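Local coordinates for demethylmenaquinone Methyltransferase (Thermus thermophilus, PDB 1J3L), which belongs to the aldolase/RraA family and is built as a compact alpha/beta subunit that associates into a trimer, at residues K49-E54 with Q58-D63; A71-N76 with A87-H92; N76-A81 with I106-L111. One frame throughout, in Å; residues are numbered along the deposited sequence.

All three contacts pin elements against one face of the same sheet, in which strands 58-63, 88-92 and 107-110 run parallel side by side. Contact 1 brings in residues 49-54, on helix 45-51; contacts 2 and 3 both belong to helix 75-83, one through the turn leading into it and the other through its body, and they share Asn76. Leu51 of contact 1 touches Leu73 of contact 2 and Ala81 of contact 3. Contacts 2 and 3 are wholly buried: contact 2 is methyl on methyl, while contact 3 also sets a methyl against a backbone oxygen. Contact 1 runs from a buried cluster of Val50, Leu51 and Leu60 out to exposed Glu54, where an amide-to-carbonyl hydrogen bond takes over.

Contact 1 of 3, residues K49-E54 with Q58-D63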
loop_
_atom_site.group_PDB
_atom_site.type_symbol
_atom_site.label_atom_id
_atom_site.label_comp_id
_atom_site.label_asym_id
_atom_site.label_seq_id
_atom_site.Cartn_x
_atom_site.Cartn_y
_atom_site.Cartn_z
ATOM N N LYS A 49 -3.324 -28.660 7.380
ATOM C CA LYS A 49 -4.204 -29.573 8.111
ATOM C C LYS A 49 -5.629 -29.023 8.251
ATOM O O LYS A 49 -6.603 -29.712 7.949
ATOM C CB LYS A 49 -3.634 -29.860 9.501
ATOM C CG LYS A 49 -4.122 -31.181 10.088
ATOM C CD LYS A 49 -3.621 -31.391 11.505
ATOM C CE LYS A 49 -4.030 -32.756 12.034
ATOM N NZ LYS A 49 -5.505 -32.951 11.949
ATOM N N VAL A 50 -5.745 -27.777 8.700
ATOM C CA VAL A 50 -7.046 -27.147 8.874
ATOM C C VAL A 50 -7.821 -26.909 7.565
ATOM O O VAL A 50 -9.027 -27.140 7.517
ATOM C CB VAL A 50 -6.910 -25.802 9.646
ATOM C CG1 VAL A 50 -8.263 -25.087 9.721
ATOM C CG2 VAL A 50 -6.382 -26.069 11.063
ATOM N N LEU A 51 -7.149 -26.462 6.506
ATOM C CA LEU A 51 -7.856 -26.215 5.249
ATOM C C LEU A 51 -8.329 -27.506 4.599
ATOM O O LEU A 51 -9.101 -27.481 3.641
ATOM C CB LEU A 51 -6.978 -25.440 4.267
ATOM C CG LEU A 51 -6.835 -23.929 4.476
ATOM C CD1 LEU A 51 -5.883 -23.376 3.448
ATOM C CD2 LEU A 51 -8.178 -23.247 4.345
ATOM N N GLU A 52 -7.872 -28.635 5.128
ATOM C CA GLU A 52 -8.254 -29.935 4.593
ATOM C C GLU A 52 -9.588 -30.340 5.204
ATOM O O GLU A 52 -10.222 -31.302 4.763
ATOM C CB GLU A 52 -7.191 -30.975 4.936
ATOM C CG GLU A 52 -7.151 -32.151 3.989
ATOM C CD GLU A 52 -6.800 -31.739 2.574
ATOM O OE1 GLU A 52 -5.647 -31.315 2.339
ATOM O OE2 GLU A 52 -7.682 -31.834 1.696
ATOM N N GLU A 53 -10.002 -29.604 6.233
ATOM C CA GLU A 53 -11.264 -29.887 6.896
ATOM C C GLU A 53 -12.322 -29.130 6.121
ATOM O O GLU A 53 -12.041 -28.057 5.574
ATOM C CB GLU A 53 -11.226 -29.431 8.360
ATOM C CG GLU A 53 -9.923 -29.804 9.030
ATOM C CD GLU A 53 -10.007 -29.841 10.537
ATOM O OE1 GLU A 53 -10.628 -28.940 11.135
ATOM O OE2 GLU A 53 -9.432 -30.777 11.125
ATOM N N GLU A 54 -13.523 -29.687 6.023
ATOM C CA GLU A 54 -14.526 -28.982 5.274
ATOM C C GLU A 54 -14.797 -27.568 5.724
ATOM O O GLU A 54 -15.127 -27.336 6.883
ATOM C CB GLU A 54 -15.787 -29.861 5.110
ATOM C CG GLU A 54 -15.728 -30.553 3.688
ATOM C CD GLU A 54 -15.672 -32.114 3.608
ATOM O OE1 GLU A 54 -16.716 -32.779 3.759
ATOM O OE2 GLU A 54 -14.597 -32.691 3.324
ATOM N N GLN A 58 -17.257 -20.961 5.382
ATOM C CA GLN A 58 -16.343 -20.498 6.421
ATOM C C GLN A 58 -15.189 -19.648 5.915
ATOM O O GLN A 58 -14.826 -19.690 4.746
ATOM C CB GLN A 58 -15.780 -21.697 7.194
ATOM C CG GLN A 58 -16.853 -22.570 7.836
ATOM C CD GLN A 58 -16.329 -23.930 8.252
ATOM O OE1 GLN A 58 -15.573 -24.050 9.209
ATOM N NE2 GLN A 58 -16.723 -24.963 7.519
ATOM N N VAL A 59 -14.618 -18.872 6.824
ATOM C CA VAL A 59 -13.487 -18.027 6.514
ATOM C C VAL A 59 -12.373 -18.326 7.512
ATOM O O VAL A 59 -12.586 -18.256 8.722
ATOM C CB VAL A 59 -13.858 -16.542 6.630
ATOM C CG1 VAL A 59 -12.611 -15.680 6.520
ATOM C CG2 VAL A 59 -14.831 -16.175 5.540
ATOM N N LEU A 60 -11.191 -18.665 7.013
ATOM C CA LEU A 60 -10.081 -18.941 7.906
ATOM C C LEU A 60 -9.259 -17.665 8.068
ATOM O O LEU A 60 -8.833 -17.049 7.092
ATOM C CB LEU A 60 -9.204 -20.071 7.358
ATOM C CG LEU A 60 -8.052 -20.502 8.276
ATOM C CD1 LEU A 60 -8.629 -21.225 9.488
ATOM C CD2 LEU A 60 -7.064 -21.404 7.522
ATOM N N PHE A 61 -9.072 -17.261 9.313
ATOM C CA PHE A 61 -8.303 -16.072 9.633
ATOM C C PHE A 61 -6.994 -16.575 10.233
ATOM O O PHE A 61 -6.983 -17.156 11.319
ATOM C CB PHE A 61 -9.063 -15.210 10.650
ATOM C CG PHE A 61 -8.652 -13.766 10.652
ATOM C CD1 PHE A 61 -7.340 -13.402 10.902
ATOM C CD2 PHE A 61 -9.583 -12.772 10.421
ATOM C CE1 PHE A 61 -6.964 -12.062 10.915
ATOM C CE2 PHE A 61 -9.213 -11.428 10.435
ATOM C CZ PHE A 61 -7.905 -11.077 10.685
ATOM N N VAL A 62 -5.898 -16.371 9.513
ATOM C CA VAL A 62 -4.592 -16.820 9.977
ATOM C C VAL A 62 -3.770 -15.678 10.532
ATOM O O VAL A 62 -3.426 -14.736 9.813
ATOM C CB VAL A 62 -3.778 -17.467 8.844
ATOM C CG1 VAL A 62 -2.485 -18.022 9.392
ATOM C CG2 VAL A 62 -4.594 -18.549 8.178
ATOM N N ASP A 63 -3.471 -15.760 11.820
ATOM C CA ASP A 63 -2.658 -14.738 12.463
ATOM C C ASP A 63 -1.203 -15.198 12.369
ATOM O O ASP A 63 -0.807 -16.144 13.051
ATOM C CB ASP A 63 -3.053 -14.588 13.930
ATOM C CG ASP A 63 -2.307 -13.474 14.607
ATOM O OD1 ASP A 63 -1.128 -13.256 14.259
ATOM O OD2 ASP A 63 -2.894 -12.821 15.489
#
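Leu60 points from strand 58-63 at helix 45-51, and its two methyls divide the work. Its CB only carries the chain forward: with chi1 at -176°, CG stands opposite the backbone N and the fork opens toward the helix. On one branch, Leu60 CD1 meets Val50 CG1 at 3.9 Å. On the other, Leu60 CD2 lies 3.8 Å from Leu51 CD2 and 4.0 Å from Leu51 CG, so the leucine is gripped by two consecutive residues, Val50 and Leu51, each crossing it at a slant. Nearer the surface the chemistry turns polar. The extended side chain of Gln58 brings its amide back to the loop, where Gln58 NE2 donates to Glu54 O at 2.9 Å. The bond is bent, with 137° at the hydrogen, and the donor is tilted 23° from the carbonyl plane. Gln58 NE2 also donates to Ala56 O, so the one amide nitrogen ties two carbonyls of the connecting turn, while the carboxylate of Glu54 goes to Lys84. The contact closes the beta-alpha-beta unit made by strand 31-39, helix 45-51 and strand 58-63; Arg36 of strand 31-39 touches both Val50 and Leu60, and Trp86 lies against Leu60 as well.

Contact 2 of 3, residues A71-N76 with A87-H92; sequences ALLGGN and AGVVVH
Leu72 and Leu73 meet Val91 and Val89 through methyl groups, and no flat group takes part in the meeting: the imidazole of His92 belongs to a side chain that leaves in the other direction, toward Asp63 and Leu111, so neither its faces nor its edges bear on residues 71-76. Leu73 and Val89 reach toward each other tip to tip. Leu73 CD1 comes to 3.8 Å from Val89 CG1 and to 4.2 Å from Val89 CG2, resting on both prongs of the valine. The torsion responsible is chi1 of Leu73, -157°, which swings CG to the far side from its own backbone N and down onto the strand. Leu72 crosses Val91 at an angle instead, with Leu72 CD1 lying 4.0 Å from Val91 CG1. The two segments belong to a beta-alpha-beta crossover: the chain leaves strand 58-63, passes through this turn into helix 75-83, and returns as strand 88-92, parallel to and next to the first. Val89 and Val91 both point to the helix-side face of the sheet, while Val90 between them points to the other and packs on Phe61. Leu72 also touches Val62, carrying the apolar layer across to the next strand. Gly74 takes the N-cap position, and Gly75 N, at the start of the helix, is hydrogen-bonded to Asp97 OD2; Leu72 O is bonded by Asn44 ND2.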
loop_
_atom_site.group_PDB
_atom_site.type_symbol
_atom_site.label_atom_id
_atom_site.label_comp_id
_atom_site.label_asym_id
_atom_site.label_seq_id
_atom_site.Cartn_x
_atom_site.Cartn_y
_atom_site.Cartn_z
ATOM N N ALA A 71 5.910 -17.349 3.558
ATOM C CA ALA A 71 4.535 -17.443 3.095
ATOM C C ALA A 71 3.776 -18.511 3.869
ATOM O O ALA A 71 4.275 -19.622 4.065
ATOM C CB ALA A 71 4.508 -17.762 1.603
ATOM N N LEU A 72 2.571 -18.165 4.313
ATOM C CA LEU A 72 1.743 -19.104 5.052
ATOM C C LEU A 72 0.810 -19.825 4.098
ATOM O O LEU A 72 0.198 -20.836 4.452
ATOM C CB LEU A 72 0.940 -18.375 6.127
ATOM C CG LEU A 72 1.837 -17.725 7.176
ATOM C CD1 LEU A 72 1.012 -17.052 8.237
ATOM C CD2 LEU A 72 2.721 -18.791 7.790
ATOM N N LEU A 73 0.709 -19.321 2.875
ATOM C CA LEU A 73 -0.161 -19.955 1.900
ATOM C C LEU A 73 0.353 -19.708 0.486
ATOM O O LEU A 73 0.734 -18.591 0.130
ATOM C CB LEU A 73 -1.588 -19.430 2.082
ATOM C CG LEU A 73 -2.727 -20.305 1.570
ATOM C CD1 LEU A 73 -3.996 -19.994 2.335
ATOM C CD2 LEU A 73 -2.914 -20.076 0.092
ATOM N N GLY A 74 0.397 -20.778 -0.302
ATOM C CA GLY A 74 0.859 -20.675 -1.669
ATOM C C GLY A 74 -0.222 -21.099 -2.632
ATOM O O GLY A 74 -1.399 -21.200 -2.265
ATOM N N GLY A 75 0.168 -21.336 -3.880
ATOM C CA GLY A 75 -0.795 -21.751 -4.872
ATOM C C GLY A 75 -1.499 -23.044 -4.503
ATOM O O GLY A 75 -2.705 -23.169 -4.696
ATOM N N ASN A 76 -0.751 -24.005 -3.969
ATOM C CA ASN A 76 -1.319 -25.297 -3.593
ATOM C C ASN A 76 -2.402 -25.202 -2.528
ATOM O O ASN A 76 -3.486 -25.753 -2.694
ATOM C CB ASN A 76 -0.221 -26.254 -3.107
ATOM C CG ASN A 76 0.787 -26.599 -4.193
ATOM O OD1 ASN A 76 0.424 -26.822 -5.348
ATOM N ND2 ASN A 76 2.060 -26.662 -3.820
ATOM N N ALA A 87 -14.748 -20.261 1.874
ATOM C CA ALA A 87 -15.219 -19.039 1.233
ATOM C C ALA A 87 -14.054 -18.069 1.085
ATOM O O ALA A 87 -14.011 -17.267 0.150
ATOM C CB ALA A 87 -16.324 -18.400 2.060
ATOM N N GLY A 88 -13.104 -18.154 2.008
ATOM C CA GLY A 88 -11.953 -17.275 1.958
ATOM C C GLY A 88 -10.947 -17.486 3.076
ATOM O O GLY A 88 -11.210 -18.178 4.059
ATOM N N VAL A 89 -9.787 -16.865 2.910
ATOM C CA VAL A 89 -8.700 -16.937 3.876
ATOM C C VAL A 89 -8.165 -15.524 4.092
ATOM O O VAL A 89 -7.945 -14.777 3.130
ATOM C CB VAL A 89 -7.528 -17.804 3.351
ATOM C CG1 VAL A 89 -6.545 -18.107 4.490
ATOM C CG2 VAL A 89 -8.068 -19.080 2.717
ATOM N N VAL A 90 -7.990 -15.143 5.350
ATOM C CA VAL A 90 -7.437 -13.832 5.668
ATOM C C VAL A 90 -6.126 -14.074 6.392
ATOM O O VAL A 90 -6.098 -14.718 7.436
ATOM C CB VAL A 90 -8.353 -13.018 6.572
ATOM C CG1 VAL A 90 -7.615 -11.801 7.076
ATOM C CG2 VAL A 90 -9.589 -12.594 5.800
ATOM N N VAL A 91 -5.036 -13.567 5.836
ATOM C CA VAL A 91 -3.737 -13.781 6.443
ATOM C C VAL A 91 -3.095 -12.528 7.020
ATOM O O VAL A 91 -2.778 -11.586 6.286
ATOM C CB VAL A 91 -2.744 -14.412 5.425
ATOM C CG1 VAL A 91 -1.401 -14.683 6.085
ATOM C CG2 VAL A 91 -3.320 -15.698 4.865
ATOM N N HIS A 92 -2.929 -12.509 8.338
ATOM C CA HIS A 92 -2.247 -11.392 8.970
ATOM C C HIS A 92 -0.808 -11.854 8.851
ATOM O O HIS A 92 -0.238 -12.400 9.797
ATOM C CB HIS A 92 -2.610 -11.249 10.447
ATOM C CG HIS A 92 -1.981 -10.054 11.090
ATOM N ND1 HIS A 92 -1.401 -10.095 12.345
ATOM C CD2 HIS A 92 -1.851 -8.776 10.663
ATOM C CE1 HIS A 92 -0.948 -8.897 12.656
ATOM N NE2 HIS A 92 -1.208 -8.074 11.652
#

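Contact 3 of 3, residues N76-A81 with I106-L111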
loop_
_atom_site.group_PDB
_atom_site.type_symbol
_atom_site.label_atom_id
_atom_site.label_comp_id
_atom_site.label_asym_id
_atom_site.label_seq_id
_atom_site.Cartn_x
_atom_site.Cartn_y
_atom_site.Cartn_z
ATOM N N ASN A 76 -0.751 -24.005 -3.969
ATOM C CA ASN A 76 -1.319 -25.297 -3.593
ATOM C C ASN A 76 -2.402 -25.202 -2.528
ATOM O O ASN A 76 -3.486 -25.753 -2.694
ATOM C CB ASN A 76 -0.221 -26.254 -3.107
ATOM C CG ASN A 76 0.787 -26.599 -4.193
ATOM O OD1 ASN A 76 0.424 -26.822 -5.348
ATOM N ND2 ASN A 76 2.060 -26.662 -3.820
ATOM N N LEU A 77 -2.103 -24.526 -1.425
ATOM C CA LEU A 77 -3.089 -24.392 -0.358
ATOM C C LEU A 77 -4.303 -23.590 -0.805
ATOM O O LEU A 77 -5.427 -23.881 -0.407
ATOM C CB LEU A 77 -2.460 -23.760 0.886
ATOM C CG LEU A 77 -1.482 -24.679 1.631
ATOM C CD1 LEU A 77 -1.003 -23.987 2.893
ATOM C CD2 LEU A 77 -2.164 -26.009 1.994
ATOM N N ALA A 78 -4.088 -22.587 -1.646
ATOM C CA ALA A 78 -5.209 -21.792 -2.121
ATOM C C ALA A 78 -6.193 -22.706 -2.852
ATOM O O ALA A 78 -7.402 -22.674 -2.592
ATOM C CB ALA A 78 -4.721 -20.692 -3.054
ATOM N N ARG A 79 -5.667 -23.519 -3.764
ATOM C CA ARG A 79 -6.492 -24.438 -4.525
ATOM C C ARG A 79 -7.124 -25.467 -3.602
ATOM O O ARG A 79 -8.264 -25.831 -3.789
ATOM C CB ARG A 79 -5.654 -25.146 -5.595
ATOM C CG ARG A 79 -5.132 -24.221 -6.693
ATOM C CD ARG A 79 -4.380 -24.973 -7.823
ATOM N NE ARG A 79 -3.026 -25.430 -7.473
ATOM C CZ ARG A 79 -1.923 -24.694 -7.573
ATOM N NH1 ARG A 79 -2.011 -23.456 -8.024
ATOM N NH2 ARG A 79 -0.741 -25.180 -7.193
ATOM N N ARG A 80 -6.384 -25.934 -2.602
ATOM C CA ARG A 80 -6.937 -26.915 -1.680
ATOM C C ARG A 80 -8.123 -26.307 -0.916
ATOM O O ARG A 80 -9.193 -26.913 -0.835
ATOM C CB ARG A 80 -5.859 -27.410 -0.706
ATOM C CG ARG A 80 -6.191 -28.749 -0.087
ATOM C CD ARG A 80 -6.497 -29.802 -1.155
ATOM N NE ARG A 80 -7.204 -30.927 -0.556
ATOM C CZ ARG A 80 -8.113 -31.664 -1.184
ATOM N NH1 ARG A 80 -8.431 -31.405 -2.444
ATOM N NH2 ARG A 80 -8.729 -32.643 -0.539
ATOM N N ALA A 81 -7.932 -25.099 -0.386
ATOM C CA ALA A 81 -8.974 -24.399 0.364
ATOM C C ALA A 81 -10.237 -24.291 -0.463
ATOM O O ALA A 81 -11.353 -24.468 0.046
ATOM C CB ALA A 81 -8.494 -23.002 0.765
ATOM N N ILE A 106 -11.739 -17.785 -4.681
ATOM C CA ILE A 106 -11.969 -17.663 -3.248
ATOM C C ILE A 106 -11.355 -16.333 -2.841
ATOM O O ILE A 106 -10.555 -15.759 -3.581
ATOM C CB ILE A 106 -11.265 -18.763 -2.410
ATOM C CG1 ILE A 106 -9.748 -18.684 -2.608
ATOM C CG2 ILE A 106 -11.816 -20.126 -2.770
ATOM C CD1 ILE A 106 -8.975 -19.618 -1.710
ATOM N N GLY A 107 -11.744 -15.843 -1.674
ATOM C CA GLY A 107 -11.185 -14.601 -1.187
ATOM C C GLY A 107 -9.847 -14.897 -0.551
ATOM O O GLY A 107 -9.704 -15.910 0.136
ATOM N N LEU A 108 -8.859 -14.043 -0.800
ATOM C CA LEU A 108 -7.527 -14.216 -0.220
ATOM C C LEU A 108 -6.835 -12.881 0.086
ATOM O O LEU A 108 -6.327 -12.205 -0.814
ATOM C CB LEU A 108 -6.643 -15.055 -1.150
ATOM C CG LEU A 108 -7.071 -16.506 -1.374
ATOM C CD1 LEU A 108 -6.114 -17.170 -2.354
ATOM C CD2 LEU A 108 -7.085 -17.253 -0.046
ATOM N N LEU A 109 -6.817 -12.515 1.364
ATOM C CA LEU A 109 -6.187 -11.275 1.799
ATOM C C LEU A 109 -4.908 -11.569 2.565
ATOM O O LEU A 109 -4.808 -12.566 3.288
ATOM C CB LEU A 109 -7.124 -10.473 2.707
ATOM C CG LEU A 109 -8.539 -10.210 2.200
ATOM C CD1 LEU A 109 -9.320 -9.330 3.205
ATOM C CD2 LEU A 109 -8.448 -9.543 0.840
ATOM N N ALA A 110 -3.923 -10.701 2.394
ATOM C CA ALA A 110 -2.658 -10.848 3.084
ATOM C C ALA A 110 -2.017 -9.474 3.110
ATOM O O ALA A 110 -2.444 -8.576 2.388
ATOM C CB ALA A 110 -1.772 -11.839 2.352
ATOM N N LEU A 111 -1.004 -9.304 3.951
ATOM C CA LEU A 111 -0.316 -8.026 4.052
ATOM C C LEU A 111 0.651 -7.874 2.889
ATOM O O LEU A 111 0.928 -6.767 2.438
ATOM C CB LEU A 111 0.436 -7.934 5.388
ATOM C CG LEU A 111 -0.453 -7.929 6.639
ATOM C CD1 LEU A 111 0.406 -7.984 7.891
ATOM C CD2 LEU A 111 -1.345 -6.688 6.635
#
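Ile106 reaches helix 75-83 because its chi1 of 61° sets CG1 in the cramped slot between backbone N and carbonyl carbon, and chi2 of 173° then stretches CD1 out toward the helix. That methyl, Ile106 CD1, ends 3.5 Å from Ala78 O, a van der Waals contact with a backbone oxygen, and is also 4.2 Å from Ala81 CB, one turn further along. Leu108 has its CG opposite the carbonyl carbon, chi1 -65°, and Leu108 CD1 lies 3.9 Å from Ala78 CB. Ala78 is thus touched at its oxygen by one residue and at its methyl by the other. The small side chains of Ala78 and Ala81 are consistent with the close approach, 8.0 Å between Ala78 CA and Ile106 CA. The helix packs on the parallel part of the sheet as in an alpha/beta layer, lying over both strand 88-92 and its neighbour 107-110. Ile106 and Leu108, which flank Gly107 in sequence, both point at the helix. Leu101 of helix 98-101 touches both Ala78 and Leu108. On the helix's outer side, Arg79 NH2 makes a weak bond to Asn76 OD1 at 2.7 Å, while Arg79 NH1 forms a salt bridge with Glu100. Arg80 is paired with Glu52 through NE and with Glu83 through NH1.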